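Local coordinates for protein separin (Saccharomyces cerevisiae, PDB 5U1T) that cleaves the SCC1 subunit of cohesin as a caspase-like cysteine protease, releasing sister chromatids at the onset of anaphase, at residues E1264-N1269 against S1333-Q1338; P1271-Y1276 against H1321-A1326. All blocks are in the same frame, centred on the assembly; numbering follows the deposited sequence.

Contact 1. Residues E1264-N1269 against S1333-Q1338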
loop_
_atom_site.group_PDB
_atom_site.type_symbol
_atom_site.label_atom_id
_atom_site.label_comp_id
_atom_site.label_asym_id
_atom_site.label_seq_id
_atom_site.Cartn_x
_atom_site.Cartn_y
_atom_site.Cartn_z
ATOM N N GLU A 1264 2.139 3.287 -77.136
ATOM C CA GLU A 1264 2.543 4.016 -78.326
ATOM C C GLU A 1264 2.352 5.502 -78.057
ATOM O O GLU A 1264 3.257 6.308 -78.300
ATOM C CB GLU A 1264 1.755 3.567 -79.546
ATOM C CG GLU A 1264 1.660 4.594 -80.695
ATOM C CD GLU A 1264 0.407 4.350 -81.573
ATOM O OE1 GLU A 1264 -0.402 3.450 -81.224
ATOM O OE2 GLU A 1264 0.227 5.034 -82.616
ATOM N N ILE A 1265 1.197 5.856 -77.511
ATOM C CA ILE A 1265 0.938 7.250 -77.181
ATOM C C ILE A 1265 2.005 7.856 -76.240
ATOM O O ILE A 1265 2.472 8.974 -76.475
ATOM C CB ILE A 1265 -0.461 7.410 -76.581
ATOM C CG1 ILE A 1265 -1.501 7.149 -77.671
ATOM C CG2 ILE A 1265 -0.634 8.804 -75.985
ATOM C CD1 ILE A 1265 -2.835 6.766 -77.167
ATOM N N LEU A 1266 2.423 7.122 -75.211
ATOM C CA LEU A 1266 3.500 7.602 -74.341
ATOM C C LEU A 1266 4.834 7.733 -75.094
ATOM O O LEU A 1266 5.625 8.654 -74.835
ATOM C CB LEU A 1266 3.664 6.679 -73.128
ATOM C CG LEU A 1266 2.542 6.706 -72.075
ATOM C CD1 LEU A 1266 2.885 5.873 -70.822
ATOM C CD2 LEU A 1266 2.184 8.140 -71.688
ATOM N N HIS A 1267 5.057 6.815 -76.039
ATOM C CA HIS A 1267 6.302 6.742 -76.799
ATOM C C HIS A 1267 6.491 7.981 -77.646
ATOM O O HIS A 1267 7.583 8.529 -77.718
ATOM C CB HIS A 1267 6.326 5.494 -77.683
ATOM C CG HIS A 1267 7.647 5.229 -78.342
ATOM N ND1 HIS A 1267 7.889 4.108 -79.098
ATOM C CD2 HIS A 1267 8.802 5.942 -78.352
ATOM C CE1 HIS A 1267 9.129 4.133 -79.544
ATOM N NE2 HIS A 1267 9.704 5.236 -79.117
ATOM N N GLN A 1268 5.422 8.442 -78.273
ATOM C CA GLN A 1268 5.560 9.525 -79.226
ATOM C C GLN A 1268 5.403 10.900 -78.587
ATOM O O GLN A 1268 5.721 11.909 -79.210
ATOM C CB GLN A 1268 4.558 9.347 -80.370
ATOM C CG GLN A 1268 3.121 9.694 -80.027
ATOM C CD GLN A 1268 2.144 9.458 -81.204
ATOM O OE1 GLN A 1268 1.366 8.474 -81.213
ATOM N NE2 GLN A 1268 2.185 10.369 -82.199
ATOM N N ASN A 1269 4.962 10.951 -77.337
ATOM C CA ASN A 1269 4.612 12.233 -76.734
ATOM C C ASN A 1269 5.378 12.631 -75.469
ATOM O O ASN A 1269 5.272 13.775 -75.020
ATOM C CB ASN A 1269 3.120 12.242 -76.444
ATOM C CG ASN A 1269 2.304 12.300 -77.697
ATOM O OD1 ASN A 1269 2.573 13.122 -78.577
ATOM N ND2 ASN A 1269 1.315 11.409 -77.816
ATOM N N SER A 1333 -1.409 18.268 -75.617
ATOM C CA SER A 1333 -2.490 18.370 -76.594
ATOM C C SER A 1333 -2.724 17.007 -77.211
ATOM O O SER A 1333 -3.859 16.517 -77.279
ATOM C CB SER A 1333 -2.157 19.393 -77.665
ATOM O OG SER A 1333 -1.266 20.359 -77.132
ATOM N N MET A 1334 -1.630 16.375 -77.608
ATOM C CA MET A 1334 -1.683 15.066 -78.236
ATOM C C MET A 1334 -2.044 13.955 -77.231
ATOM O O MET A 1334 -2.801 13.042 -77.566
ATOM C CB MET A 1334 -0.345 14.788 -78.921
ATOM C CG MET A 1334 -0.415 13.980 -80.188
ATOM S SD MET A 1334 -1.490 14.682 -81.468
ATOM C CE MET A 1334 -0.999 16.415 -81.382
ATOM N N LEU A 1335 -1.520 14.030 -76.004
ATOM C CA LEU A 1335 -1.927 13.078 -74.969
ATOM C C LEU A 1335 -3.434 13.104 -74.838
ATOM O O LEU A 1335 -4.097 12.077 -74.899
ATOM C CB LEU A 1335 -1.305 13.397 -73.607
ATOM C CG LEU A 1335 0.171 13.108 -73.339
ATOM C CD1 LEU A 1335 0.495 13.330 -71.875
ATOM C CD2 LEU A 1335 0.544 11.703 -73.780
ATOM N N HIS A 1336 -3.953 14.310 -74.656
ATOM C CA HIS A 1336 -5.372 14.579 -74.492
ATOM C C HIS A 1336 -6.193 13.947 -75.607
ATOM O O HIS A 1336 -7.080 13.120 -75.340
ATOM C CB HIS A 1336 -5.582 16.102 -74.437
ATOM C CG HIS A 1336 -6.999 16.557 -74.618
ATOM N ND1 HIS A 1336 -7.312 17.842 -75.009
ATOM C CD2 HIS A 1336 -8.185 15.917 -74.448
ATOM C CE1 HIS A 1336 -8.624 17.970 -75.089
ATOM N NE2 HIS A 1336 -9.179 16.816 -74.761
ATOM N N VAL A 1337 -5.885 14.329 -76.848
ATOM C CA VAL A 1337 -6.661 13.900 -77.997
ATOM C C VAL A 1337 -6.602 12.397 -78.195
ATOM O O VAL A 1337 -7.634 11.746 -78.325
ATOM C CB VAL A 1337 -6.179 14.601 -79.295
ATOM C CG1 VAL A 1337 -6.704 13.882 -80.526
ATOM C CG2 VAL A 1337 -6.601 16.063 -79.297
ATOM N N GLN A 1338 -5.393 11.851 -78.233
ATOM C CA GLN A 1338 -5.202 10.430 -78.511
ATOM C C GLN A 1338 -5.713 9.513 -77.382
ATOM O O GLN A 1338 -6.229 8.435 -77.645
ATOM C CB GLN A 1338 -3.720 10.140 -78.789
ATOM C CG GLN A 1338 -3.232 10.580 -80.164
ATOM C CD GLN A 1338 -1.705 10.746 -80.245
ATOM O OE1 GLN A 1338 -0.989 10.452 -79.286
ATOM N NE2 GLN A 1338 -1.210 11.240 -81.370
#

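Contact 2. Residues P1271-Y1276 against H1321-A1326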
loop_
_atom_site.group_PDB
_atom_site.type_symbol
_atom_site.label_atom_id
_atom_site.label_comp_id
_atom_site.label_asym_id
_atom_site.label_seq_id
_atom_site.Cartn_x
_atom_site.Cartn_y
_atom_site.Cartn_z
ATOM N N PRO A 1271 9.053 13.354 -73.875
ATOM C CA PRO A 1271 10.409 13.718 -74.296
ATOM C C PRO A 1271 11.433 12.622 -74.041
ATOM O O PRO A 1271 12.356 12.448 -74.834
ATOM C CB PRO A 1271 10.738 14.942 -73.443
ATOM C CG PRO A 1271 9.482 15.432 -72.925
ATOM C CD PRO A 1271 8.486 14.321 -72.923
ATOM N N SER A 1272 11.276 11.889 -72.950
ATOM C CA SER A 1272 12.241 10.868 -72.600
ATOM C C SER A 1272 12.209 9.707 -73.574
ATOM O O SER A 1272 13.254 9.179 -73.957
ATOM C CB SER A 1272 11.988 10.358 -71.189
ATOM O OG SER A 1272 13.164 9.754 -70.693
ATOM N N ARG A 1273 11.003 9.305 -73.972
ATOM C CA ARG A 1273 10.848 8.120 -74.801
ATOM C C ARG A 1273 11.156 8.488 -76.236
ATOM O O ARG A 1273 11.558 7.656 -77.038
ATOM C CB ARG A 1273 9.451 7.540 -74.637
ATOM C CG ARG A 1273 9.349 6.694 -73.412
ATOM C CD ARG A 1273 7.962 6.640 -72.824
ATOM N NE ARG A 1273 8.041 6.212 -71.433
ATOM C CZ ARG A 1273 7.557 5.076 -70.931
ATOM N NH1 ARG A 1273 6.893 4.202 -71.685
ATOM N NH2 ARG A 1273 7.733 4.838 -69.639
ATOM N N LYS A 1274 11.032 9.770 -76.525
ATOM C CA LYS A 1274 11.340 10.278 -77.845
ATOM C C LYS A 1274 12.827 10.415 -78.084
ATOM O O LYS A 1274 13.255 10.317 -79.231
ATOM C CB LYS A 1274 10.658 11.617 -78.056
ATOM C CG LYS A 1274 9.148 11.508 -77.927
ATOM C CD LYS A 1274 8.511 12.872 -77.824
ATOM C CE LYS A 1274 8.924 13.702 -79.008
ATOM N NZ LYS A 1274 8.081 14.910 -79.066
ATOM N N LEU A 1275 13.617 10.610 -77.021
ATOM C CA LEU A 1275 15.031 10.971 -77.184
ATOM C C LEU A 1275 16.081 10.065 -76.546
ATOM O O LEU A 1275 17.266 10.194 -76.870
ATOM C CB LEU A 1275 15.266 12.378 -76.638
ATOM C CG LEU A 1275 14.340 13.470 -77.158
ATOM C CD1 LEU A 1275 14.400 14.635 -76.213
ATOM C CD2 LEU A 1275 14.658 13.885 -78.607
ATOM N N TYR A 1276 15.681 9.186 -75.627
ATOM C CA TYR A 1276 16.651 8.427 -74.834
ATOM C C TYR A 1276 16.363 6.932 -74.765
ATOM O O TYR A 1276 15.197 6.499 -74.747
ATOM C CB TYR A 1276 16.726 8.987 -73.411
ATOM C CG TYR A 1276 17.175 10.423 -73.364
ATOM C CD1 TYR A 1276 18.527 10.749 -73.443
ATOM C CD2 TYR A 1276 16.256 11.452 -73.242
ATOM C CE1 TYR A 1276 18.945 12.066 -73.405
ATOM C CE2 TYR A 1276 16.653 12.766 -73.204
ATOM C CZ TYR A 1276 17.996 13.075 -73.285
ATOM O OH TYR A 1276 18.406 14.392 -73.238
ATOM N N HIS A 1321 10.880 6.654 -60.578
ATOM C CA HIS A 1321 11.738 5.568 -61.023
ATOM C C HIS A 1321 12.863 6.011 -61.978
ATOM O O HIS A 1321 13.552 5.166 -62.544
ATOM C CB HIS A 1321 10.908 4.485 -61.695
ATOM C CG HIS A 1321 10.309 3.505 -60.744
ATOM N ND1 HIS A 1321 8.993 3.577 -60.332
ATOM C CD2 HIS A 1321 10.844 2.432 -60.123
ATOM C CE1 HIS A 1321 8.745 2.584 -59.498
ATOM N NE2 HIS A 1321 9.853 1.873 -59.358
ATOM N N GLY A 1322 13.048 7.318 -62.159
ATOM C CA GLY A 1322 14.164 7.829 -62.945
ATOM C C GLY A 1322 13.914 8.347 -64.370
ATOM O O GLY A 1322 14.861 8.696 -65.078
ATOM N N GLU A 1323 12.663 8.392 -64.813
ATOM C CA GLU A 1323 12.379 8.914 -66.150
ATOM C C GLU A 1323 11.864 10.340 -66.064
ATOM O O GLU A 1323 10.694 10.571 -65.742
ATOM C CB GLU A 1323 11.366 8.043 -66.890
ATOM C CG GLU A 1323 11.328 8.316 -68.361
ATOM C CD GLU A 1323 10.166 7.620 -69.036
ATOM O OE1 GLU A 1323 9.299 8.329 -69.595
ATOM O OE2 GLU A 1323 10.121 6.363 -68.998
ATOM N N GLU A 1324 12.741 11.294 -66.348
ATOM C CA GLU A 1324 12.367 12.696 -66.349
ATOM C C GLU A 1324 11.605 13.088 -67.611
ATOM O O GLU A 1324 11.942 12.653 -68.701
ATOM C CB GLU A 1324 13.595 13.566 -66.204
ATOM C CG GLU A 1324 14.262 13.402 -64.880
ATOM C CD GLU A 1324 15.238 14.528 -64.599
ATOM O OE1 GLU A 1324 16.069 14.864 -65.501
ATOM O OE2 GLU A 1324 15.163 15.090 -63.481
ATOM N N ASN A 1325 10.559 13.890 -67.430
ATOM C CA ASN A 1325 9.803 14.460 -68.516
ATOM C C ASN A 1325 9.381 15.884 -68.189
ATOM O O ASN A 1325 8.334 16.095 -67.594
ATOM C CB ASN A 1325 8.584 13.593 -68.834
ATOM C CG ASN A 1325 8.962 12.314 -69.552
ATOM O OD1 ASN A 1325 8.680 11.215 -69.091
ATOM N ND2 ASN A 1325 9.624 12.458 -70.691
ATOM N N ALA A 1326 10.200 16.859 -68.578
ATOM C CA ALA A 1326 9.820 18.263 -68.472
ATOM C C ALA A 1326 8.419 18.505 -69.046
ATOM O O ALA A 1326 8.166 18.185 -70.211
ATOM C CB ALA A 1326 10.829 19.121 -69.183
#

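Contact 1. Residues E1264-N1269 against S1333-Q1338
N1269 and Q1338 reach for each other from opposite directions, and their amides meet in the one hydrogen bond across the two segments: N1269 ND2 donates to Q1338 OE1 at 2.9 Å. The acceptor lies in the amide plane of N1269, whereas the donor stands somewhat off the carbonyl plane of Q1338 and the N-H is bent away from the oxygen. The same ND2 also turns back to I1265 O, one helical turn earlier, so ND2 has two acceptors, the second weakly bound. Its OD1 rests on the start of the M1334 side chain, 3.4 Å from M1334 CB, before that chain bends away toward its sulfur.

Q1338 extends beyond CG and slides past I1265 in the reverse sense, which lays I1265 CD1 3.8 Å from Q1338 CB, with I1265 CG1 and CG2 both against Q1338 OE1. On the solvent side the Q1268 side chain comes from the opposite direction, and its amide meets that of Q1338 with the planes 43° apart. Q1268 takes the crowded rotamer, CG between backbone N and carbonyl carbon (chi1 75°), and from there its chain runs out straight toward Q1338. On the buried flank L1335 CD2 touches both N1269 CB at 3.7 Å and I1265 CG2 at 3.8 Å, with L1266 more loosely behind. L1335 also leans on I1311 of helix 1303-1320.

With axes 10.0 Å apart and an angle of 163° between their directions, the segments form a nearly antiparallel helix pair, apolar at L1335 and I1265, with glutamine and asparagine amides bridging the pair beside them, within a helical part of the C50 peptidase region.

Contact 2. Residues P1271-Y1276 against H1321-A1326
E1323 meets R1273 directly after G1322, whose positive phi makes it the C-prime residue of the Schellman motif ending helix 1303-1320. With CG anti to the backbone N (chi1 -164°) and the chain extended beyond it, E1323 brings its carboxylate to the side of the guanidinium. R1273 NE points almost straight at E1323 OE1, 3.1 Å and 172°, while R1273 NH2 reaches the syn lone pair of E1323 OE2 at 2.9 Å. This side-on, two-nitrogen salt bridge is twisted, its two planes being 50° apart. Lower on the same chain, E1323 CG packs 3.3 Å from S1272 OG. A leucine at R1273 would probably leave the buried E1323 carboxylate without its countercharge and the loop less firmly tied to the short helix.

E1324 offers its backbone: E1324 O lies 3.4 Å from S1272 CB. The side chain of N1325 then lies against P1271 and S1272 at the start of helix 1271-1275, and A1326 O passes near the proline ring.

The loop, which connects helix 1303-1320 to helix 1332-1347, thus lies against helix 1271-1275. R1273 NH2 also binds I1283 O, and its side chain is packed among L1318 of helix 1303-1320 and Y1263 and H1267 of helix 1252-1269.

Overall arrangement
The two contacts lie about 14 Å apart, centre to centre, and more than 70 Å from the centre of the elongated chain, within the C50 peptidase region but away from the probable active-site cysteine. Along the chain they are nested: helix 1252-1269 is followed at once by helix 1271-1275, then come helices 1287-1294 and 1303-1320, the loop of contact 2, and helix 1332-1347, which returns to contact 1. No strand intervenes. They also touch directly, for K1274 and R1273 pack against backbone carbonyls of residues 1266-1268. The result is a strand-free excursion of helices and loops between strands 1248-1249 and 1353-1362, which pair in one mixed sheet.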